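Local coordinates for glycerate dehydrogenase related protein (Thermoplasma acidophilum, PDB 3GVX), which probably reduces 2-keto acids such as glyoxylate or hydroxypyruvate to the corresponding 2-hydroxyacids with NAD(P)H, at residues 52-57 and 73-78; 3-8 and 37-42. One frame throughout, in Å; residues are numbered along the deposited sequence.

Contact 1 of 2, residues 52-57 and 73-78; sequences MIQAIS and VLCSNA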
HETATM    1  N   MSE B  52     -34.635   8.255  -6.952  1.00 33.06           N
HETATM    2  CA  MSE B  52     -33.247   8.045  -7.297  1.00 32.96           C
HETATM    3  C   MSE B  52     -32.979   6.911  -8.251  1.00 30.65           C
HETATM    4  O   MSE B  52     -33.558   5.835  -8.138  1.00 29.85           O
HETATM    5  CB  MSE B  52     -32.443   7.854  -6.002  1.00 32.84           C
HETATM    6  CG  MSE B  52     -30.935   7.604  -6.176  1.00 37.50           C
HETATM    7 SE   MSE B  52     -30.650   5.905  -6.728  1.00 35.42          SE
HETATM    8  CE  MSE B  52     -29.525   5.362  -5.869  1.00 34.49           C
ATOM      9  N   ILE B  53     -32.061   7.167  -9.173  1.00 29.51           N
ATOM     10  CA  ILE B  53     -31.663   6.184 -10.155  1.00 28.18           C
ATOM     11  C   ILE B  53     -30.168   5.970 -10.065  1.00 28.21           C
ATOM     12  O   ILE B  53     -29.384   6.911 -10.172  1.00 29.10           O
ATOM     13  CB  ILE B  53     -32.045   6.654 -11.570  1.00 26.55           C
ATOM     14  CG1 ILE B  53     -33.561   6.887 -11.625  1.00 24.44           C
ATOM     15  CG2 ILE B  53     -31.604   5.630 -12.612  1.00 23.91           C
ATOM     16  CD1 ILE B  53     -34.071   7.447 -12.925  1.00 25.72           C
ATOM     17  N   GLN B  54     -29.777   4.719  -9.867  1.00 28.38           N
ATOM     18  CA  GLN B  54     -28.370   4.360  -9.730  1.00 26.89           C
ATOM     19  C   GLN B  54     -27.825   3.493 -10.862  1.00 27.89           C
ATOM     20  O   GLN B  54     -28.180   2.322 -10.974  1.00 28.25           O
ATOM     21  CB  GLN B  54     -28.155   3.627  -8.408  1.00 25.29           C
ATOM     22  CG  GLN B  54     -26.733   3.174  -8.194  1.00 26.33           C
ATOM     23  CD  GLN B  54     -25.821   4.297  -7.761  1.00 27.93           C
ATOM     24  OE1 GLN B  54     -26.025   4.912  -6.713  1.00 24.89           O
ATOM     25  NE2 GLN B  54     -24.804   4.577  -8.573  1.00 27.50           N
ATOM     26  N   ALA B  55     -26.957   4.066 -11.691  1.00 27.70           N
ATOM     27  CA  ALA B  55     -26.324   3.329 -12.776  1.00 28.28           C
ATOM     28  C   ALA B  55     -25.200   2.517 -12.127  1.00 28.87           C
ATOM     29  O   ALA B  55     -24.597   2.947 -11.141  1.00 27.61           O
ATOM     30  CB  ALA B  55     -25.743   4.292 -13.808  1.00 26.90           C
ATOM     31  N   ILE B  56     -24.920   1.339 -12.663  1.00 30.44           N
ATOM     32  CA  ILE B  56     -23.865   0.517 -12.086  1.00 32.58           C
ATOM     33  C   ILE B  56     -22.559   0.747 -12.813  1.00 33.04           C
ATOM     34  O   ILE B  56     -21.521   0.267 -12.389  1.00 34.76           O
ATOM     35  CB  ILE B  56     -24.210  -0.974 -12.142  1.00 31.89           C
ATOM     36  CG1 ILE B  56     -24.395  -1.405 -13.593  1.00 30.28           C
ATOM     37  CG2 ILE B  56     -25.452  -1.240 -11.312  1.00 28.89           C
ATOM     38  CD1 ILE B  56     -24.136  -2.864 -13.848  1.00 31.14           C
ATOM     39  N   SER B  57     -22.613   1.487 -13.914  1.00 33.72           N
ATOM     40  CA  SER B  57     -21.410   1.791 -14.686  1.00 34.08           C
ATOM     41  C   SER B  57     -20.777   3.087 -14.189  1.00 35.85           C
ATOM     42  O   SER B  57     -21.388   3.832 -13.422  1.00 36.01           O
ATOM     43  CB  SER B  57     -21.733   1.893 -16.181  1.00 34.03           C
ATOM     44  OG  SER B  57     -22.669   2.916 -16.432  1.00 35.81           O
ATOM     45  N   VAL B  73     -32.832  12.114  -8.879  1.00 34.21           N
ATOM     46  CA  VAL B  73     -31.388  12.177  -8.850  1.00 32.45           C
ATOM     47  C   VAL B  73     -30.743  10.982  -9.538  1.00 31.97           C
ATOM     48  O   VAL B  73     -31.040   9.823  -9.234  1.00 30.71           O
ATOM     49  CB  VAL B  73     -30.885  12.286  -7.396  1.00 34.51           C
ATOM     50  CG1 VAL B  73     -29.361  12.168  -7.349  1.00 35.02           C
ATOM     51  CG2 VAL B  73     -31.363  13.614  -6.791  1.00 32.06           C
ATOM     52  N   LEU B  74     -29.861  11.276 -10.484  1.00 30.90           N
ATOM     53  CA  LEU B  74     -29.148  10.236 -11.206  1.00 30.27           C
ATOM     54  C   LEU B  74     -27.739  10.122 -10.640  1.00 31.71           C
ATOM     55  O   LEU B  74     -26.991  11.097 -10.618  1.00 32.72           O
ATOM     56  CB  LEU B  74     -29.051  10.567 -12.698  1.00 28.31           C
ATOM     57  CG  LEU B  74     -28.186   9.616 -13.543  1.00 28.18           C
ATOM     58  CD1 LEU B  74     -28.806   8.213 -13.607  1.00 24.28           C
ATOM     59  CD2 LEU B  74     -28.015  10.217 -14.949  1.00 26.49           C
ATOM     60  N   CYS B  75     -27.382   8.929 -10.185  1.00 31.82           N
ATOM     61  CA  CYS B  75     -26.054   8.669  -9.644  1.00 30.51           C
ATOM     62  C   CYS B  75     -25.362   7.637 -10.520  1.00 33.15           C
ATOM     63  O   CYS B  75     -26.011   6.794 -11.133  1.00 33.04           O
ATOM     64  CB  CYS B  75     -26.145   8.121  -8.221  1.00 29.47           C
ATOM     65  SG  CYS B  75     -27.037   9.163  -7.098  1.00 30.54           S
ATOM     66  N   SER B  76     -24.039   7.711 -10.585  1.00 32.78           N
ATOM     67  CA  SER B  76     -23.288   6.749 -11.362  1.00 32.73           C
ATOM     68  C   SER B  76     -22.399   5.967 -10.398  1.00 31.83           C
ATOM     69  O   SER B  76     -22.417   6.209  -9.197  1.00 30.83           O
ATOM     70  CB  SER B  76     -22.468   7.437 -12.464  1.00 35.50           C
ATOM     71  OG  SER B  76     -21.501   8.301 -11.934  1.00 38.64           O
ATOM     72  N   ASN B  77     -21.612   5.047 -10.930  1.00 31.95           N
ATOM     73  CA  ASN B  77     -20.775   4.192 -10.091  1.00 31.48           C
ATOM     74  C   ASN B  77     -19.335   4.065 -10.607  1.00 31.33           C
ATOM     75  O   ASN B  77     -19.010   3.107 -11.298  1.00 30.45           O
ATOM     76  CB  ASN B  77     -21.463   2.830 -10.015  1.00 29.22           C
ATOM     77  CG  ASN B  77     -20.743   1.846  -9.138  1.00 28.80           C
ATOM     78  OD1 ASN B  77     -20.302   2.176  -8.038  1.00 29.71           O
ATOM     79  ND2 ASN B  77     -20.649   0.606  -9.607  1.00 26.60           N
ATOM     80  N   ALA B  78     -18.486   5.032 -10.252  1.00 32.22           N
ATOM     81  CA  ALA B  78     -17.091   5.071 -10.702  1.00 34.44           C
ATOM     82  C   ALA B  78     -16.018   4.805  -9.643  1.00 33.57           C
ATOM     83  O   ALA B  78     -14.827   4.870  -9.936  1.00 34.00           O
ATOM     84  CB  ALA B  78     -16.804   6.417 -11.389  1.00 33.70           C
TER
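I53 and L74 face each other on two parallel strands, and backbone hydrogen bonds carry most of the contact. I53 N gives to V73 O at 2.8 Å, C75 N gives back to I53 O, and A55 N gives to C75 O. Past the strand ends, N77 N bonds to S57 O at 2.8 Å, which keeps the two segments joined.

Two side-chain amides add polar links. With CG anti to its backbone N (chi1 178°) and a bend at chi2, the Q54 side chain runs forward along the strand, bringing NE2 to backbone oxygens. This NE2 bonds to A55 O at 3.0 Å, in the amide plane, and makes a weaker, bent bond to S76 O. Its OE1 lies 3.5 Å from C75 CB. Replacing Q54 with a leucine would probably leave A55 O and S76 O without this shared donor. N77 ND2 reaches I56 O at 2.9 Å from above the carbonyl plane. The same nitrogen bonds to A268 O of helix 266-279.

Apolar contacts are few. I53 CG2 meets L74 CD1 at 3.9 Å on one face. On the other face, CG of M52, present as selenomethionine, lies 4.3 Å from C75 SG, and M52 packs on V276 and F279.

Edge strand 73-75 thus pairs with its inner neighbour in the parallel 2-1-3-4-5 sheet of the flavodoxin-like domain characteristic of D-2-hydroxyacid dehydrogenases.

Contact 2 of 2, residues 3-8 and 37-42; sequences VYVNFP and AQVIKD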
ATOM      1  N   VAL B   3     -36.547  -0.733  -3.663  1.00 44.13           N
ATOM      2  CA  VAL B   3     -35.473  -0.612  -4.620  1.00 41.37           C
ATOM      3  C   VAL B   3     -35.865  -1.567  -5.721  1.00 40.45           C
ATOM      4  O   VAL B   3     -36.338  -2.672  -5.469  1.00 39.01           O
ATOM      5  CB  VAL B   3     -34.104  -1.075  -4.070  1.00 40.67           C
ATOM      6  CG1 VAL B   3     -33.062  -1.053  -5.204  1.00 38.95           C
ATOM      7  CG2 VAL B   3     -33.678  -0.214  -2.899  1.00 38.72           C
ATOM      8  N   TYR B   4     -35.680  -1.136  -6.951  1.00 40.04           N
ATOM      9  CA  TYR B   4     -36.008  -1.996  -8.049  1.00 40.14           C
ATOM     10  C   TYR B   4     -34.799  -2.110  -8.939  1.00 39.49           C
ATOM     11  O   TYR B   4     -34.271  -1.108  -9.431  1.00 38.99           O
ATOM     12  CB  TYR B   4     -37.211  -1.460  -8.816  1.00 39.94           C
ATOM     13  CG  TYR B   4     -37.537  -2.280 -10.031  1.00 41.72           C
ATOM     14  CD1 TYR B   4     -37.901  -3.622  -9.928  1.00 42.41           C
ATOM     15  CD2 TYR B   4     -37.468  -1.718 -11.293  1.00 42.65           C
ATOM     16  CE1 TYR B   4     -38.173  -4.389 -11.070  1.00 43.67           C
ATOM     17  CE2 TYR B   4     -37.730  -2.466 -12.437  1.00 44.21           C
ATOM     18  CZ  TYR B   4     -38.094  -3.796 -12.326  1.00 44.65           C
ATOM     19  OH  TYR B   4     -38.382  -4.511 -13.466  1.00 44.77           O
ATOM     20  N   VAL B   5     -34.347  -3.349  -9.105  1.00 37.58           N
ATOM     21  CA  VAL B   5     -33.198  -3.652  -9.929  1.00 37.36           C
ATOM     22  C   VAL B   5     -33.746  -3.990 -11.292  1.00 38.55           C
ATOM     23  O   VAL B   5     -34.301  -5.062 -11.528  1.00 38.53           O
ATOM     24  CB  VAL B   5     -32.381  -4.815  -9.342  1.00 36.61           C
ATOM     25  CG1 VAL B   5     -31.191  -5.130 -10.255  1.00 34.25           C
ATOM     26  CG2 VAL B   5     -31.911  -4.449  -7.933  1.00 32.75           C
ATOM     27  N   ASN B   6     -33.582  -3.018 -12.179  1.00 38.94           N
ATOM     28  CA  ASN B   6     -34.096  -3.094 -13.526  1.00 39.16           C
ATOM     29  C   ASN B   6     -33.272  -3.854 -14.544  1.00 39.66           C
ATOM     30  O   ASN B   6     -33.087  -3.417 -15.681  1.00 39.84           O
ATOM     31  CB  ASN B   6     -34.389  -1.690 -14.044  1.00 37.80           C
ATOM     32  CG  ASN B   6     -35.205  -1.712 -15.306  1.00 37.30           C
ATOM     33  OD1 ASN B   6     -36.083  -2.561 -15.472  1.00 35.20           O
ATOM     34  ND2 ASN B   6     -34.938  -0.772 -16.199  1.00 35.93           N
ATOM     35  N   PHE B   7     -32.773  -5.000 -14.120  1.00 38.84           N
ATOM     36  CA  PHE B   7     -32.032  -5.863 -15.002  1.00 39.28           C
ATOM     37  C   PHE B   7     -31.933  -7.240 -14.379  1.00 41.48           C
ATOM     38  O   PHE B   7     -32.137  -7.404 -13.177  1.00 42.01           O
ATOM     39  CB  PHE B   7     -30.636  -5.301 -15.333  1.00 37.74           C
ATOM     40  CG  PHE B   7     -29.822  -4.888 -14.143  1.00 37.38           C
ATOM     41  CD1 PHE B   7     -29.809  -3.559 -13.718  1.00 36.92           C
ATOM     42  CD2 PHE B   7     -29.049  -5.813 -13.449  1.00 36.10           C
ATOM     43  CE1 PHE B   7     -29.042  -3.158 -12.624  1.00 34.68           C
ATOM     44  CE2 PHE B   7     -28.279  -5.420 -12.347  1.00 36.33           C
ATOM     45  CZ  PHE B   7     -28.280  -4.088 -11.938  1.00 35.94           C
ATOM     46  N   PRO B   8     -31.654  -8.253 -15.204  1.00 42.32           N
ATOM     47  CA  PRO B   8     -31.513  -9.652 -14.799  1.00 43.15           C
ATOM     48  C   PRO B   8     -30.316  -9.751 -13.856  1.00 43.83           C
ATOM     49  O   PRO B   8     -29.218  -9.305 -14.181  1.00 44.82           O
ATOM     50  CB  PRO B   8     -31.283 -10.370 -16.132  1.00 43.38           C
ATOM     51  CG  PRO B   8     -31.939  -9.441 -17.136  1.00 42.48           C
ATOM     52  CD  PRO B   8     -31.478  -8.117 -16.657  1.00 41.53           C
ATOM     53  N   ALA B  37     -36.022   3.807  -5.277  1.00 31.24           N
ATOM     54  CA  ALA B  37     -34.719   3.669  -5.874  1.00 29.69           C
ATOM     55  C   ALA B  37     -34.728   2.625  -6.964  1.00 29.86           C
ATOM     56  O   ALA B  37     -35.363   1.569  -6.858  1.00 29.63           O
ATOM     57  CB  ALA B  37     -33.693   3.331  -4.809  1.00 28.42           C
ATOM     58  N   GLN B  38     -34.029   2.951  -8.037  1.00 30.84           N
ATOM     59  CA  GLN B  38     -33.927   2.060  -9.171  1.00 30.94           C
ATOM     60  C   GLN B  38     -32.462   1.902  -9.532  1.00 30.38           C
ATOM     61  O   GLN B  38     -31.732   2.884  -9.659  1.00 30.66           O
ATOM     62  CB  GLN B  38     -34.705   2.629 -10.354  1.00 32.15           C
ATOM     63  CG  GLN B  38     -34.846   1.682 -11.511  1.00 36.97           C
ATOM     64  CD  GLN B  38     -35.771   2.238 -12.569  1.00 39.91           C
ATOM     65  OE1 GLN B  38     -36.939   2.521 -12.296  1.00 42.89           O
ATOM     66  NE2 GLN B  38     -35.260   2.405 -13.777  1.00 38.56           N
ATOM     67  N   VAL B  39     -32.024   0.661  -9.675  1.00 30.21           N
ATOM     68  CA  VAL B  39     -30.644   0.394 -10.049  1.00 27.68           C
ATOM     69  C   VAL B  39     -30.719  -0.039 -11.502  1.00 27.79           C
ATOM     70  O   VAL B  39     -31.512  -0.903 -11.856  1.00 27.23           O
ATOM     71  CB  VAL B  39     -30.032  -0.731  -9.195  1.00 29.75           C
ATOM     72  CG1 VAL B  39     -28.553  -0.881  -9.527  1.00 27.32           C
ATOM     73  CG2 VAL B  39     -30.249  -0.437  -7.712  1.00 27.81           C
ATOM     74  N   ILE B  40     -29.894   0.560 -12.345  1.00 25.43           N
ATOM     75  CA  ILE B  40     -29.948   0.261 -13.756  1.00 25.24           C
ATOM     76  C   ILE B  40     -28.603   0.085 -14.414  1.00 28.34           C
ATOM     77  O   ILE B  40     -27.553   0.345 -13.839  1.00 28.06           O
ATOM     78  CB  ILE B  40     -30.641   1.415 -14.516  1.00 27.11           C
ATOM     79  CG1 ILE B  40     -29.689   2.613 -14.572  1.00 27.40           C
ATOM     80  CG2 ILE B  40     -31.924   1.847 -13.798  1.00 23.96           C
ATOM     81  CD1 ILE B  40     -30.168   3.779 -15.433  1.00 29.66           C
ATOM     82  N   LYS B  41     -28.668  -0.349 -15.658  1.00 30.97           N
ATOM     83  CA  LYS B  41     -27.494  -0.469 -16.480  1.00 35.05           C
ATOM     84  C   LYS B  41     -27.666   0.579 -17.566  1.00 36.04           C
ATOM     85  O   LYS B  41     -26.968   1.578 -17.581  1.00 34.94           O
ATOM     86  CB  LYS B  41     -27.396  -1.858 -17.093  1.00 36.61           C
ATOM     87  CG  LYS B  41     -27.134  -2.942 -16.090  1.00 40.50           C
ATOM     88  CD  LYS B  41     -26.823  -4.231 -16.796  1.00 43.43           C
ATOM     89  CE  LYS B  41     -26.528  -5.328 -15.817  1.00 46.05           C
ATOM     90  NZ  LYS B  41     -26.142  -6.571 -16.537  1.00 46.77           N
ATOM     91  N   ASP B  42     -28.645   0.368 -18.436  1.00 37.07           N
ATOM     92  CA  ASP B  42     -28.885   1.278 -19.537  1.00 39.18           C
ATOM     93  C   ASP B  42     -30.229   1.965 -19.549  1.00 38.70           C
ATOM     94  O   ASP B  42     -30.358   3.065 -20.048  1.00 37.02           O
ATOM     95  CB  ASP B  42     -28.691   0.531 -20.843  1.00 43.35           C
ATOM     96  CG  ASP B  42     -27.321  -0.092 -20.943  1.00 48.94           C
ATOM     97  OD1 ASP B  42     -27.155  -1.063 -21.706  1.00 52.63           O
ATOM     98  OD2 ASP B  42     -26.399   0.389 -20.260  1.00 50.05           O
TER
HETATM   99  O   HOH W   1     -31.308  -1.142 -16.786  1.00 43.63           O
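V39 packs between V3 and F7. Its CG2 lies 3.8 Å from V3 CG1, and its CG1 touches F7 CE1 at 3.9 Å. V5 CG2 approaches V39 CG2 more loosely, and V3 CG2 rests on A37 CB.

The F7 ring is sandwiched. V5 CG1 sits over the centre of one face. On the opposite face K41 CE makes a CH-pi contact, 3.8 Å from the F7 ring centroid and 25° off the ring normal. The K41 chain is extended beyond CG and crosses the ring at about a right angle, so CG and CE both touch it. F7 holds CG between its backbone N and carbonyl carbon (chi1 51°), which swings the ring across to the other segment. I40 N and CA meet the ring at its edge.

Backbone bonds flank this apolar centre. Y4 N gives to A37 O at 2.7 Å, V39 N gives to Y4 O, and N6 N gives to V39 O at 3.0 Å. Beyond them the strands part, and a water takes over. It donates to N6 O and accepts from K41 N at 3.0 Å, bridging the two backbones. N6 ND2 bonds to R43 O.

The pair lies within a parallel sheet. Strand 26-28 flanks 3-5 on its other side, and strand 52-55 flanks 37-40. F273 of helix 266-279 packs on V5 and V39, and the Y4 ring meets Y32 edge-to-face.

Contacts 1 and 2 belong to the same parallel sheet, with strand order 26-28, 3-5, 37-40, 52-55, 73-75. Their centres are about 10 Å apart. They meet where strands 37-40 and 52-55 run side by side. Q54 N probably bonds to Q38 O at 2.7 Å, and I40 N probably bonds to Q54 O at 2.8 Å. I56 CG2 also packs on V39 CG1 at 3.6 Å. Helix 266-279 touches side chains of both contacts, reaching M52, I56 and N77 in one and V5 and V39 in the other. Both lie in a sheet separate from the seven-stranded sheet of the predicted Rossmann-type NAD-binding domain.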